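Local coordinates for uncharacterized protein ycf41 (Synechococcus elongatus PCC 6301, PDB 3KOJ), which probably binds single-stranded DNA through an OB-fold domain of the single-strand binding protein family, although its cellular role is uncharacterized, at residues Val20-Leu26 with Leu67-Leu73. The protein carries 1 engineered substitution. Sequence-based numbering, arbitrary orientation.
Sequences VVEAPQL and LQDRCRL
P24 pushes its ring against the last turn of helix 62-70 and the chain leaving it: CD and CG both lie 3.4 Å from C71 O, while CB comes up to Q68 CA at 4.0 Å. V20 fills the buried end, its CB 3.4 Å from R72 O. With CG1 anti to the backbone N (chi1 179°), the other branch, CG2, is set beside that N and meets C71 CB at 4.1 Å. Between V20 and P24 the strand turns a corner through a classic beta bulge, V21 and E22 both facing V40 of strand 35-43. This is the bent first strand of an OB-fold barrel, and the contact joins it to the end of the helix and the chain running on toward strand 76-84. The R72 side chain folds back to bond to the end of the helix: Q68 O accepts from both NH1 and NH2, and NH1 also bonds to C71 O at 2.6 Å, all nearly in the guanidinium plane. L73 faces solvent yet packs snugly on the corner backbone, its CD2 3.4 Å from A23 N. The far end is sparser: the side chains of L26 and Q68 cross at about a right angle, with L26 CD1 touching Q68 CB at 3.7 Å.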
loop_
_atom_site.group_PDB
_atom_site.type_symbol
_atom_site.label_atom_id
_atom_site.label_comp_id
_atom_site.label_asym_id
_atom_site.label_seq_id
_atom_site.Cartn_x
_atom_site.Cartn_y
_atom_site.Cartn_z
ATOM N N VAL B 20 -14.233 -14.345 0.657
ATOM C CA VAL B 20 -15.415 -14.092 1.482
ATOM C C VAL B 20 -15.853 -15.411 2.135
ATOM O O VAL B 20 -16.158 -16.378 1.435
ATOM C CB VAL B 20 -16.573 -13.536 0.610
ATOM C CG1 VAL B 20 -17.817 -13.284 1.460
ATOM C CG2 VAL B 20 -16.125 -12.248 -0.077
ATOM N N VAL B 21 -15.872 -15.459 3.466
ATOM C CA VAL B 21 -16.276 -16.683 4.161
ATOM C C VAL B 21 -17.529 -16.517 5.015
ATOM O O VAL B 21 -18.030 -17.477 5.594
ATOM C CB VAL B 21 -15.129 -17.252 5.010
ATOM C CG1 VAL B 21 -13.956 -17.602 4.099
ATOM C CG2 VAL B 21 -14.716 -16.254 6.074
ATOM N N GLU B 22 -18.014 -15.285 5.116
ATOM C CA GLU B 22 -19.270 -15.027 5.806
ATOM C C GLU B 22 -19.928 -13.941 4.982
ATOM O O GLU B 22 -19.389 -12.837 4.830
ATOM C CB GLU B 22 -19.095 -14.573 7.258
ATOM C CG GLU B 22 -20.439 -14.621 7.999
ATOM C CD GLU B 22 -20.320 -14.609 9.515
ATOM O OE1 GLU B 22 -19.449 -15.322 10.059
ATOM O OE2 GLU B 22 -21.118 -13.902 10.168
ATOM N N ALA B 23 -21.080 -14.282 4.420
ATOM C CA ALA B 23 -21.822 -13.368 3.565
ATOM C C ALA B 23 -22.139 -12.042 4.238
ATOM O O ALA B 23 -22.436 -11.983 5.431
ATOM C CB ALA B 23 -23.114 -14.036 3.087
ATOM N N PRO B 24 -22.065 -10.952 3.470
ATOM C CA PRO B 24 -22.348 -9.611 3.976
ATOM C C PRO B 24 -23.777 -9.474 4.493
ATOM O O PRO B 24 -24.720 -9.996 3.895
ATOM C CB PRO B 24 -22.078 -8.716 2.761
ATOM C CG PRO B 24 -22.262 -9.632 1.593
ATOM C CD PRO B 24 -21.615 -10.896 2.069
ATOM N N GLN B 25 -23.912 -8.790 5.625
ATOM C CA GLN B 25 -25.204 -8.524 6.248
ATOM C C GLN B 25 -25.304 -7.009 6.315
ATOM O O GLN B 25 -24.355 -6.341 6.736
ATOM C CB GLN B 25 -25.258 -9.110 7.662
ATOM C CG GLN B 25 -25.055 -10.614 7.727
ATOM C CD GLN B 25 -26.081 -11.376 6.912
ATOM O OE1 GLN B 25 -25.747 -12.027 5.918
ATOM N NE2 GLN B 25 -27.339 -11.300 7.328
ATOM N N LEU B 26 -26.443 -6.465 5.902
ATOM C CA LEU B 26 -26.623 -5.020 5.900
ATOM C C LEU B 26 -27.597 -4.503 6.950
ATOM O O LEU B 26 -28.589 -5.152 7.276
ATOM C CB LEU B 26 -27.082 -4.560 4.512
ATOM C CG LEU B 26 -26.208 -3.513 3.814
ATOM C CD1 LEU B 26 -26.687 -3.309 2.392
ATOM C CD2 LEU B 26 -26.250 -2.208 4.588
ATOM N N LEU B 67 -20.768 -4.055 -1.369
ATOM C CA LEU B 67 -20.368 -5.318 -0.751
ATOM C C LEU B 67 -21.526 -6.314 -0.758
ATOM O O LEU B 67 -21.382 -7.449 -1.212
ATOM C CB LEU B 67 -19.902 -5.086 0.693
ATOM C CG LEU B 67 -18.586 -4.328 0.887
ATOM C CD1 LEU B 67 -18.320 -4.120 2.379
ATOM C CD2 LEU B 67 -17.447 -5.112 0.240
ATOM N N GLN B 68 -22.676 -5.882 -0.253
ATOM C CA GLN B 68 -23.856 -6.739 -0.195
ATOM C C GLN B 68 -24.320 -7.163 -1.578
ATOM O O GLN B 68 -24.788 -8.285 -1.774
ATOM C CB GLN B 68 -25.003 -6.015 0.520
ATOM C CG GLN B 68 -26.383 -6.611 0.249
ATOM C CD GLN B 68 -27.028 -6.047 -1.008
ATOM O OE1 GLN B 68 -27.722 -6.758 -1.738
ATOM N NE2 GLN B 68 -26.813 -4.758 -1.258
ATOM N N ASP B 69 -24.185 -6.257 -2.535
ATOM C CA ASP B 69 -24.621 -6.518 -3.894
ATOM C C ASP B 69 -23.731 -7.489 -4.656
ATOM O O ASP B 69 -24.221 -8.350 -5.385
ATOM C CB ASP B 69 -24.693 -5.195 -4.663
ATOM C CG ASP B 69 -25.189 -5.369 -6.085
ATOM O OD1 ASP B 69 -26.359 -5.768 -6.263
ATOM O OD2 ASP B 69 -24.408 -5.107 -7.026
ATOM N N ARG B 70 -22.424 -7.362 -4.455
ATOM C CA ARG B 70 -21.441 -8.163 -5.176
ATOM C C ARG B 70 -20.747 -9.334 -4.478
ATOM O O ARG B 70 -20.500 -10.371 -5.097
ATOM C CB ARG B 70 -20.357 -7.225 -5.706
ATOM C CG ARG B 70 -20.878 -6.075 -6.552
ATOM C CD ARG B 70 -21.372 -6.594 -7.880
ATOM N NE ARG B 70 -20.297 -7.275 -8.596
ATOM C CZ ARG B 70 -19.312 -6.652 -9.237
ATOM N NH1 ARG B 70 -19.266 -5.326 -9.265
ATOM N NH2 ARG B 70 -18.365 -7.357 -9.843
ATOM N N CYS B 71 -20.412 -9.170 -3.205
ATOM C CA CYS B 71 -19.689 -10.214 -2.489
ATOM C C CYS B 71 -20.504 -11.412 -2.034
ATOM O O CYS B 71 -21.447 -11.281 -1.259
ATOM C CB CYS B 71 -18.958 -9.599 -1.296
ATOM S SG CYS B 71 -17.746 -8.336 -1.760
ATOM N N ARG B 72 -20.112 -12.587 -2.522
ATOM C CA ARG B 72 -20.767 -13.845 -2.177
ATOM C C ARG B 72 -19.734 -14.825 -1.641
ATOM O O ARG B 72 -18.536 -14.655 -1.877
ATOM C CB ARG B 72 -21.465 -14.428 -3.406
ATOM C CG ARG B 72 -22.703 -13.640 -3.811
ATOM C CD ARG B 72 -23.757 -13.701 -2.706
ATOM N NE ARG B 72 -24.903 -12.833 -2.965
ATOM C CZ ARG B 72 -24.984 -11.557 -2.598
ATOM N NH1 ARG B 72 -23.982 -10.982 -1.943
ATOM N NH2 ARG B 72 -26.070 -10.853 -2.886
ATOM N N LEU B 73 -20.197 -15.841 -0.917
ATOM C CA LEU B 73 -19.300 -16.830 -0.343
ATOM C C LEU B 73 -18.345 -17.387 -1.381
ATOM O O LEU B 73 -18.739 -17.700 -2.498
ATOM C CB LEU B 73 -20.085 -17.986 0.295
ATOM C CG LEU B 73 -20.932 -17.660 1.527
ATOM C CD1 LEU B 73 -21.545 -18.948 2.075
ATOM C CD2 LEU B 73 -20.073 -16.987 2.582
#